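Local coordinates for flavin reductase domain protein, FMN-binding (Shewanella baltica, PDB 3HMZ) that binds FMN and probably works as an oxidoreductase of the flavoredoxin family, passing electrons between the flavin and a nicotinamide cofactor, at residues V113-M118 / P124-C129; P58-V63 / F80-P85; A88-T93 / G187-I192. All coordinates share one frame; numbering follows the deposited sequence. Where two conformers were deposited one is given.

Interaction 1. Residues V113-M118 / P124-C129; sequences VELFEM and PFVAGC. With EDO (1,2-ethanediol), chain E.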
loop_
_atom_site.group_PDB
_atom_site.type_symbol
_atom_site.label_atom_id
_atom_site.label_comp_id
_atom_site.label_asym_id
_atom_site.label_seq_id
_atom_site.Cartn_x
_atom_site.Cartn_y
_atom_site.Cartn_z
ATOM N N VAL A 113 17.632 14.352 -8.626
ATOM C CA VAL A 113 17.758 12.914 -8.604
ATOM C C VAL A 113 19.147 12.483 -9.043
ATOM O O VAL A 113 19.548 12.755 -10.182
ATOM C CB VAL A 113 16.740 12.255 -9.554
ATOM C CG1 VAL A 113 16.929 10.719 -9.620
ATOM C CG2 VAL A 113 15.298 12.621 -9.118
ATOM N N GLU A 114 19.845 11.779 -8.164
ATOM C CA GLU A 114 21.153 11.183 -8.422
ATOM C C GLU A 114 20.934 9.684 -8.631
ATOM O O GLU A 114 20.339 9.031 -7.787
ATOM C CB GLU A 114 22.130 11.429 -7.278
ATOM C CG GLU A 114 23.458 10.738 -7.448
ATOM C CD GLU A 114 24.326 10.867 -6.244
ATOM O OE1 GLU A 114 24.369 11.953 -5.675
ATOM O OE2 GLU A 114 24.981 9.861 -5.882
ATOM N N LEU A 115 21.371 9.166 -9.769
ATOM C CA LEU A 115 21.202 7.773 -10.122
ATOM C C LEU A 115 22.515 6.968 -9.994
ATOM O O LEU A 115 23.626 7.506 -10.128
ATOM C CB LEU A 115 20.720 7.618 -11.569
ATOM C CG LEU A 115 19.373 8.265 -11.877
ATOM C CD1 LEU A 115 19.088 8.164 -13.366
ATOM C CD2 LEU A 115 18.249 7.652 -11.030
ATOM N N PHE A 116 22.362 5.669 -9.781
ATOM C CA PHE A 116 23.464 4.723 -9.792
ATOM C C PHE A 116 23.017 3.419 -10.401
ATOM O O PHE A 116 21.830 3.205 -10.636
ATOM C CB PHE A 116 24.058 4.521 -8.390
ATOM C CG PHE A 116 23.154 3.785 -7.391
ATOM C CD1 PHE A 116 22.155 4.430 -6.689
ATOM C CD2 PHE A 116 23.318 2.424 -7.161
ATOM C CE1 PHE A 116 21.351 3.747 -5.764
ATOM C CE2 PHE A 116 22.544 1.727 -6.240
ATOM C CZ PHE A 116 21.545 2.405 -5.531
ATOM N N GLU A 117 23.978 2.552 -10.667
ATOM C CA GLU A 117 23.727 1.225 -11.250
ATOM C C GLU A 117 24.172 0.153 -10.280
ATOM O O GLU A 117 25.124 0.347 -9.510
ATOM C CB GLU A 117 24.434 1.083 -12.574
ATOM C CG GLU A 117 23.807 2.004 -13.630
ATOM C CD GLU A 117 24.425 1.873 -14.998
ATOM O OE1 GLU A 117 25.567 1.398 -15.110
ATOM O OE2 GLU A 117 23.784 2.329 -15.960
HETATM N N MSE A 118 23.516 -0.997 -10.346
HETATM C CA MSE A 118 23.772 -2.043 -9.353
HETATM C C MSE A 118 23.550 -3.429 -9.849
HETATM O O MSE A 118 22.587 -3.633 -10.543
HETATM C CB MSE A 118 22.752 -1.836 -8.178
HETATM C CG MSE A 118 23.395 -2.157 -6.922
HETATM SE SE MSE A 118 22.611 -2.111 -5.261
HETATM C CE MSE A 118 20.846 -1.369 -5.479
ATOM N N PRO A 124 18.374 2.157 -13.788
ATOM C CA PRO A 124 18.730 3.265 -12.905
ATOM C C PRO A 124 18.137 3.069 -11.507
ATOM O O PRO A 124 16.938 2.775 -11.380
ATOM C CB PRO A 124 18.070 4.460 -13.576
ATOM C CG PRO A 124 16.838 3.888 -14.240
ATOM C CD PRO A 124 17.140 2.465 -14.542
ATOM N N PHE A 125 18.978 3.215 -10.496
ATOM C CA PHE A 125 18.582 3.157 -9.097
ATOM C C PHE A 125 18.758 4.577 -8.507
ATOM O O PHE A 125 19.748 5.269 -8.833
ATOM C CB PHE A 125 19.465 2.190 -8.329
ATOM C CG PHE A 125 19.276 0.747 -8.713
ATOM C CD1 PHE A 125 19.812 0.236 -9.878
ATOM C CD2 PHE A 125 18.562 -0.099 -7.894
ATOM C CE1 PHE A 125 19.630 -1.110 -10.206
ATOM C CE2 PHE A 125 18.413 -1.431 -8.193
ATOM C CZ PHE A 125 18.951 -1.944 -9.382
ATOM N N VAL A 126 17.853 4.991 -7.625
ATOM C CA VAL A 126 17.900 6.329 -7.043
ATOM C C VAL A 126 18.743 6.340 -5.772
ATOM O O VAL A 126 18.444 5.649 -4.807
ATOM C CB VAL A 126 16.494 6.908 -6.814
ATOM C CG1 VAL A 126 16.571 8.295 -6.176
ATOM C CG2 VAL A 126 15.650 6.902 -8.140
ATOM N N ALA A 127 19.806 7.129 -5.776
ATOM C CA ALA A 127 20.647 7.315 -4.593
ATOM C C ALA A 127 19.866 7.948 -3.445
ATOM O O ALA A 127 19.003 8.794 -3.678
ATOM C CB ALA A 127 21.875 8.219 -4.911
ATOM N N GLY A 128 20.136 7.489 -2.229
ATOM C CA GLY A 128 19.563 8.048 -1.022
ATOM C C GLY A 128 18.335 7.333 -0.497
ATOM O O GLY A 128 17.884 7.611 0.617
ATOM N N CYS A 129 17.748 6.434 -1.299
ATOM C CA CYS A 129 16.569 5.691 -0.856
ATOM C C CYS A 129 17.007 4.674 0.203
ATOM O O CYS A 129 18.212 4.440 0.412
ATOM C CB CYS A 129 15.939 4.963 -2.031
ATOM S SG CYS A 129 15.298 6.118 -3.278
HETATM C C1 EDO E . 24.208 4.352 -2.591
HETATM O O1 EDO E . 24.657 3.747 -3.818
HETATM C C2 EDO E . 22.832 4.935 -2.827
HETATM O O2 EDO E . 22.282 5.637 -1.721
HETATM O O HOH W 1 18.919 11.034 -5.473
#
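Val113 starts the contact lightly, its CG1 meeting Val126 CG1 while its side chain also touches helices 90-96 and 107-111. At Glu114 the backbone takes over: its O accepts from Ala127 N at 2.8 Å, one water links Glu114 N with Ala127 O, and the extended side chain runs past Ala127 CB. Leu115 forms the non-hydrogen-bonded antiparallel pair with Val126 and divides its methyls, CD1 going to Pro124 CB (3.8 Å) and CD2 to Val126 CG2 (4.0 Å). Phe116 and Phe125 are the hydrogen-bonded pair, joined by Phe116 N to Phe125 O at 2.8 Å and Phe125 N to Phe116 O at 2.9 Å. With CG between its backbone N and carbonyl carbon (chi1 69°), the Phe116 ring folds back over Phe125; Phe125 CB sits over the ring centre, 3.5 Å from Phe116 CZ. The opposite face carries O1 of an ethanediol, probably from the crystallisation liquor, and Ala127 N lies at the edge. Trimmed to an alanine, Phe116 would probably leave Phe125 CB without its aromatic cover and open a gap beside Ala127. Selenomethionine Met118 crosses the Phe125 ring, its CB over one face in a CH-pi contact, CE 3.6 Å from Phe125 CD2, SE farther above that face, a distant Met-aromatic contact. Backbone bonds set the register of this short hairpin, while CH-pi contacts fill the face that bears the two phenylalanines.

Interaction 2. Residues P58-V63 / F80-P85; sequences PKLTVV and FVIQVP. With FMN (flavin mononucleotide), chain B.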
loop_
_atom_site.group_PDB
_atom_site.type_symbol
_atom_site.label_atom_id
_atom_site.label_comp_id
_atom_site.label_asym_id
_atom_site.label_seq_id
_atom_site.Cartn_x
_atom_site.Cartn_y
_atom_site.Cartn_z
ATOM N N PRO A 58 9.056 -13.231 -4.991
ATOM C CA PRO A 58 8.329 -11.985 -4.820
ATOM C C PRO A 58 7.749 -11.384 -6.100
ATOM O O PRO A 58 8.356 -11.462 -7.171
ATOM C CB PRO A 58 9.358 -11.056 -4.202
ATOM C CG PRO A 58 10.666 -11.653 -4.613
ATOM C CD PRO A 58 10.452 -13.115 -4.589
ATOM N N LYS A 59 6.580 -10.767 -5.968
ATOM C CA LYS A 59 5.937 -10.027 -7.041
ATOM C C LYS A 59 5.299 -8.776 -6.428
ATOM O O LYS A 59 5.035 -8.713 -5.208
ATOM C CB LYS A 59 4.855 -10.832 -7.754
ATOM C CG LYS A 59 5.314 -12.155 -8.377
ATOM C CD LYS A 59 4.148 -12.821 -9.109
ATOM C CE LYS A 59 4.343 -14.318 -9.547
ATOM N NZ LYS A 59 5.677 -14.834 -9.556
ATOM N N LEU A 60 5.046 -7.823 -7.299
ATOM C CA LEU A 60 4.367 -6.591 -6.921
ATOM C C LEU A 60 3.501 -6.056 -8.043
ATOM O O LEU A 60 3.617 -6.509 -9.210
ATOM C CB LEU A 60 5.378 -5.561 -6.371
ATOM C CG LEU A 60 6.488 -5.093 -7.322
ATOM C CD1 LEU A 60 5.992 -4.163 -8.472
ATOM C CD2 LEU A 60 7.534 -4.345 -6.487
ATOM N N THR A 61 2.583 -5.182 -7.657
ATOM C CA THR A 61 1.757 -4.459 -8.581
ATOM C C THR A 61 2.134 -2.991 -8.525
ATOM O O THR A 61 2.538 -2.488 -7.465
ATOM C CB THR A 61 0.233 -4.590 -8.303
ATOM O OG1 THR A 61 -0.044 -4.177 -6.953
ATOM C CG2 THR A 61 -0.247 -6.042 -8.557
ATOM N N VAL A 62 1.930 -2.277 -9.634
ATOM C CA VAL A 62 2.012 -0.809 -9.650
ATOM C C VAL A 62 1.019 -0.281 -10.693
ATOM O O VAL A 62 0.818 -0.909 -11.741
ATOM C CB VAL A 62 3.444 -0.288 -9.844
ATOM C CG1 VAL A 62 4.063 -0.699 -11.235
ATOM C CG2 VAL A 62 3.485 1.201 -9.571
ATOM N N VAL A 63 0.360 0.805 -10.356
ATOM C CA VAL A 63 -0.588 1.473 -11.232
ATOM C C VAL A 63 0.150 2.617 -11.900
ATOM O O VAL A 63 0.703 3.495 -11.224
ATOM C CB VAL A 63 -1.815 1.961 -10.469
ATOM C CG1 VAL A 63 -2.814 2.531 -11.451
ATOM C CG2 VAL A 63 -2.432 0.811 -9.650
ATOM N N PHE A 80 12.038 -2.383 -14.531
ATOM C CA PHE A 80 12.014 -1.145 -13.754
ATOM C C PHE A 80 12.527 -1.430 -12.351
ATOM O O PHE A 80 12.729 -2.584 -11.962
ATOM C CB PHE A 80 10.615 -0.497 -13.749
ATOM C CG PHE A 80 9.508 -1.387 -13.232
ATOM C CD1 PHE A 80 8.839 -2.272 -14.092
ATOM C CD2 PHE A 80 9.059 -1.271 -11.920
ATOM C CE1 PHE A 80 7.809 -3.055 -13.649
ATOM C CE2 PHE A 80 8.002 -2.054 -11.466
ATOM C CZ PHE A 80 7.367 -2.948 -12.342
ATOM N N VAL A 81 12.738 -0.341 -11.608
ATOM C CA VAL A 81 13.127 -0.431 -10.210
ATOM C C VAL A 81 12.029 0.290 -9.399
ATOM O O VAL A 81 11.503 1.358 -9.782
ATOM C CB VAL A 81 14.504 0.197 -9.896
ATOM C CG1 VAL A 81 14.818 0.153 -8.373
ATOM C CG2 VAL A 81 15.624 -0.480 -10.714
ATOM N N ILE A 82 11.676 -0.357 -8.293
ATOM C CA ILE A 82 10.808 0.233 -7.246
ATOM C C ILE A 82 11.734 0.488 -6.070
ATOM O O ILE A 82 12.479 -0.390 -5.639
ATOM C CB ILE A 82 9.679 -0.712 -6.824
ATOM C CG1 ILE A 82 8.705 -0.932 -7.997
ATOM C CG2 ILE A 82 8.933 -0.200 -5.581
ATOM C CD1 ILE A 82 8.001 0.337 -8.475
ATOM N N GLN A 83 11.722 1.712 -5.571
ATOM C CA GLN A 83 12.577 2.071 -4.454
ATOM C C GLN A 83 11.825 2.934 -3.460
ATOM O O GLN A 83 10.903 3.648 -3.814
ATOM C CB GLN A 83 13.885 2.734 -4.928
ATOM C CG GLN A 83 13.723 3.911 -5.894
ATOM C CD GLN A 83 14.238 3.613 -7.257
ATOM O OE1 GLN A 83 15.468 3.490 -7.410
ATOM N NE2 GLN A 83 13.343 3.528 -8.250
ATOM N N VAL A 84 12.232 2.820 -2.204
ATOM C CA VAL A 84 11.562 3.450 -1.078
ATOM C C VAL A 84 12.280 4.729 -0.696
ATOM O O VAL A 84 13.381 4.665 -0.132
ATOM C CB VAL A 84 11.498 2.466 0.121
ATOM C CG1 VAL A 84 10.753 3.096 1.271
ATOM C CG2 VAL A 84 10.790 1.123 -0.274
ATOM N N PRO A 85 11.680 5.890 -0.970
ATOM C CA PRO A 85 12.315 7.142 -0.601
ATOM C C PRO A 85 12.203 7.395 0.916
ATOM O O PRO A 85 11.434 6.735 1.631
ATOM C CB PRO A 85 11.548 8.182 -1.425
ATOM C CG PRO A 85 10.206 7.613 -1.517
ATOM C CD PRO A 85 10.454 6.137 -1.727
HETATM N N1 FMN B . 1.122 8.323 -11.007
HETATM C C2 FMN B . 0.758 7.029 -11.293
HETATM O O2 FMN B . 0.578 6.704 -12.467
HETATM N N3 FMN B . 0.636 6.120 -10.259
HETATM C C4 FMN B . 0.821 6.451 -8.952
HETATM O O4 FMN B . 0.662 5.563 -8.073
HETATM C C4A FMN B . 1.171 7.781 -8.673
HETATM N N5 FMN B . 1.398 8.196 -7.374
HETATM C C5A FMN B . 1.935 9.441 -7.079
HETATM C C6 FMN B . 2.328 9.774 -5.774
HETATM C C7 FMN B . 2.846 11.029 -5.473
HETATM C C7M FMN B . 3.278 11.363 -4.079
HETATM C C8 FMN B . 2.972 11.974 -6.495
HETATM C C8M FMN B . 3.522 13.359 -6.218
HETATM C C9 FMN B . 2.589 11.625 -7.783
HETATM C C9A FMN B . 2.070 10.385 -8.121
HETATM N N10 FMN B . 1.698 10.017 -9.411
HETATM C C10 FMN B . 1.324 8.715 -9.700
HETATM C "C1'" FMN B . 1.922 10.928 -10.587
HETATM C "C2'" FMN B . 3.230 10.698 -11.357
HETATM O "O2'" FMN B . 4.351 10.516 -10.476
HETATM C "C3'" FMN B . 3.413 11.923 -12.244
HETATM O "O3'" FMN B . 2.370 11.948 -13.214
HETATM C "C4'" FMN B . 4.823 12.052 -12.854
HETATM O "O4'" FMN B . 4.982 13.414 -13.240
HETATM C "C5'" FMN B . 5.074 11.150 -14.046
HETATM O "O5'" FMN B . 6.385 11.443 -14.533
HETATM P P FMN B . 6.844 10.920 -15.974
HETATM O O1P FMN B . 8.179 11.614 -16.176
HETATM O O2P FMN B . 6.923 9.420 -15.979
HETATM O O3P FMN B . 5.814 11.367 -16.979
#
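Leu60 and Ile82 make the tighter part of this contact, CD2 of Leu60 lying 3.9 Å from CG1 of Ile82 as the two side chains pass alongside, pointing opposite ways. Their strands, 58-63 and 80-84, run at 89° to one another with axes 10.3 Å apart, meeting through side chains inside a curled antiparallel sheet, as in the split barrel of FMN-binding flavin reductases. A chi1 of 61° tucks Leu60 CG over its own backbone, N on one side and C on the other, and from there Leu60 CD1 reaches the edge of the Phe80 ring, 4.2 Å from Phe80 CE2. This second part is looser: Val62 CG1 comes to Phe80 CZ obliquely at 4.1 Å, and Cys135, Val34 and Ala152 also pack on Phe80. All four touching residues are buried; Lys59, on the same strand but taking no part, is partly exposed. Thr61 points away, bonds through OG1 to Cys51 O and packs on Leu149 of the second subunit. At the strand end Val63 O accepts from N3 of FMN at 2.8 Å. Dispersion thus joins the strands inside, while the polar backbone pairs with neighbouring strands and reads the flavin's N-H.

Interaction 3. Residues A88-T93 / G187-I192; sequences AQLQLT and GQFYAI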
loop_
_atom_site.group_PDB
_atom_site.type_symbol
_atom_site.label_atom_id
_atom_site.label_comp_id
_atom_site.label_asym_id
_atom_site.label_seq_id
_atom_site.Cartn_x
_atom_site.Cartn_y
_atom_site.Cartn_z
ATOM N N ALA A 88 14.045 12.602 4.019
ATOM C CA ALA A 88 15.063 13.513 3.429
ATOM C C ALA A 88 14.785 13.812 1.958
ATOM O O ALA A 88 15.171 14.873 1.459
ATOM C CB ALA A 88 16.462 12.955 3.575
ATOM N N GLN A 89 14.125 12.865 1.275
ATOM C CA GLN A 89 13.746 12.963 -0.126
ATOM C C GLN A 89 12.312 13.439 -0.339
ATOM O O GLN A 89 11.734 13.240 -1.414
ATOM C CB GLN A 89 13.959 11.605 -0.787
ATOM C CG GLN A 89 15.418 11.169 -0.794
ATOM C CD GLN A 89 15.562 9.758 -1.317
ATOM O OE1 GLN A 89 14.909 8.852 -0.833
ATOM N NE2 GLN A 89 16.465 9.559 -2.280
ATOM N N LEU A 90 11.761 14.162 0.654
ATOM C CA LEU A 90 10.398 14.695 0.547
ATOM C C LEU A 90 10.216 15.562 -0.728
ATOM O O LEU A 90 9.309 15.320 -1.532
ATOM C CB LEU A 90 10.068 15.569 1.767
ATOM C CG LEU A 90 8.760 16.344 1.762
ATOM C CD1 LEU A 90 7.599 15.409 1.710
ATOM C CD2 LEU A 90 8.719 17.203 3.018
ATOM N N GLN A 91 11.120 16.522 -0.939
ATOM C CA GLN A 91 10.985 17.425 -2.099
ATOM C C GLN A 91 11.203 16.652 -3.392
ATOM O O GLN A 91 10.445 16.818 -4.344
ATOM C CB GLN A 91 11.954 18.621 -2.073
ATOM C CG GLN A 91 12.069 19.418 -0.803
ATOM C CD GLN A 91 10.783 19.787 -0.116
ATOM O OE1 GLN A 91 9.796 20.114 -0.758
ATOM N NE2 GLN A 91 10.822 19.844 1.234
ATOM N N LEU A 92 12.219 15.790 -3.423
ATOM C CA LEU A 92 12.509 14.970 -4.594
ATOM C C LEU A 92 11.289 14.150 -5.002
ATOM O O LEU A 92 10.911 14.086 -6.183
ATOM C CB LEU A 92 13.693 14.038 -4.336
ATOM C CG LEU A 92 14.208 13.095 -5.433
ATOM C CD1 LEU A 92 15.683 12.659 -5.185
ATOM C CD2 LEU A 92 13.351 11.848 -5.589
ATOM N N THR A 93 10.656 13.547 -3.991
ATOM C CA THR A 93 9.508 12.653 -4.251
ATOM C C THR A 93 8.337 13.415 -4.844
ATOM O O THR A 93 7.766 13.017 -5.868
ATOM C CB THR A 93 9.121 11.897 -2.988
ATOM O OG1 THR A 93 10.246 11.122 -2.540
ATOM C CG2 THR A 93 7.920 10.981 -3.219
ATOM N N GLY A 187 0.761 18.328 -1.371
ATOM C CA GLY A 187 2.162 18.121 -0.996
ATOM C C GLY A 187 2.297 17.395 0.330
ATOM O O GLY A 187 3.400 17.322 0.866
ATOM N N GLN A 188 1.208 16.815 0.823
ATOM C CA GLN A 188 1.162 16.257 2.166
ATOM C C GLN A 188 1.339 14.742 2.222
ATOM O O GLN A 188 0.645 13.980 1.553
ATOM C CB GLN A 188 -0.112 16.691 2.864
ATOM C CG GLN A 188 -0.124 16.441 4.392
ATOM C CD GLN A 188 -0.736 15.126 4.730
ATOM O OE1 GLN A 188 -1.803 14.798 4.203
ATOM N NE2 GLN A 188 -0.118 14.369 5.644
ATOM N N PHE A 189 2.281 14.362 3.067
ATOM C CA PHE A 189 2.665 12.995 3.353
ATOM C C PHE A 189 2.733 12.792 4.856
ATOM O O PHE A 189 2.855 13.736 5.629
ATOM C CB PHE A 189 4.096 12.715 2.862
ATOM C CG PHE A 189 4.333 12.887 1.370
ATOM C CD1 PHE A 189 4.464 14.166 0.800
ATOM C CD2 PHE A 189 4.556 11.783 0.552
ATOM C CE1 PHE A 189 4.704 14.334 -0.554
ATOM C CE2 PHE A 189 4.837 11.947 -0.830
ATOM C CZ PHE A 189 4.929 13.219 -1.364
ATOM N N TYR A 190 2.629 11.546 5.259
ATOM C CA TYR A 190 2.976 11.138 6.613
ATOM C C TYR A 190 4.223 10.274 6.544
ATOM O O TYR A 190 4.374 9.435 5.653
ATOM C CB TYR A 190 1.881 10.334 7.286
ATOM C CG TYR A 190 0.678 11.114 7.600
ATOM C CD1 TYR A 190 0.638 11.929 8.701
ATOM C CD2 TYR A 190 -0.450 11.022 6.802
ATOM C CE1 TYR A 190 -0.513 12.704 8.992
ATOM C CE2 TYR A 190 -1.594 11.741 7.081
ATOM C CZ TYR A 190 -1.625 12.585 8.178
ATOM O OH TYR A 190 -2.770 13.304 8.475
ATOM N N ALA A 191 5.128 10.497 7.485
ATOM C CA ALA A 191 6.251 9.596 7.698
ATOM C C ALA A 191 5.751 8.392 8.479
ATOM O O ALA A 191 4.788 8.489 9.253
ATOM C CB ALA A 191 7.379 10.301 8.478
ATOM N N ILE A 192 6.408 7.246 8.318
ATOM C CA ILE A 192 6.083 6.100 9.135
ATOM C C ILE A 192 6.434 6.468 10.598
ATOM O O ILE A 192 7.359 7.253 10.858
ATOM C CB ILE A 192 6.858 4.852 8.631
ATOM C CG1 ILE A 192 6.221 3.542 9.117
ATOM C CG2 ILE A 192 8.365 4.921 8.948
ATOM C CD1 ILE A 192 4.712 3.377 8.720
#
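Helix 90-96 packs its first turn against the C-terminal beta hairpin, 181-185 with 188-197, beside the FMN pocket, and Phe189 carries the contact between segments 88-93 and 187-192. Leu90 CD1 approaches one side of the Phe189 ring obliquely, 3.5 Å from Phe189 CD1. Thr93, one turn further along the helix, brings CG2 to the far rim of the same ring, 4.0 Å from Phe189 CE2. Both methyls come from the helix side of the ring plane, so the phenyl group lies across the groove between two residues three apart. Leu90 reaches it because CG swings away from the backbone N (chi1 173°), carrying CD1 out beyond the direction in which CB leaves the chain.

Thr93 is fixed from behind. Its OG1 donates to Gln89 O at 2.8 Å, from a position tilted 44° out of the carbonyl plane, while Thr93 N donates to the same oxygen at 2.8 Å. Gln89, at the N-cap position, thus has its carbonyl gripped twice; the hydroxyl is spent inside the helix turn and CG2 is presented to the phenyl ring. Leu181 and Tyr183 of the partner strand also meet Phe189, and the bound FMN comes within about 4 Å of its side chain, nearest atom to nearest atom, so the ring is shared between helix, hairpin and cofactor.

The hairpin also belongs to the dimer. Gln188, Phe189 and Tyr190 pair antiparallel with a strand of the second subunit, whose Phe171 meets the Tyr190 ring edge-to-face. The arrangement is that of a cofactor pocket wall built at a subunit interface: an aromatic residue on an intersubunit strand, backed by helix 90-96, bordering the dimethylbenzene end of the isoalloxazine.

Overall arrangement
The three contacts illustrate how chemistry follows place. Interaction 2 is the core, lying nearest the chain centre, wholly buried and purely apolar between crossing strands. Interaction 1 is a partly buried hairpin near the surface, held by backbone bonds and ring contacts. Interaction 3, buried against FMN and the second subunit, rests on a single aromatic ring. They are connected: Gln83 OE1 of strand 79-84 probably accepts from Val126 N, linking interactions 1 and 2; Leu92 of helix 90-96 packs on Val113, linking 1 and 3; and Pro85, following strand 79-84, touches Thr93, linking 2 and 3. Interactions 2 and 3 both reach the flavin, the first through a backbone carbonyl, the second through packing.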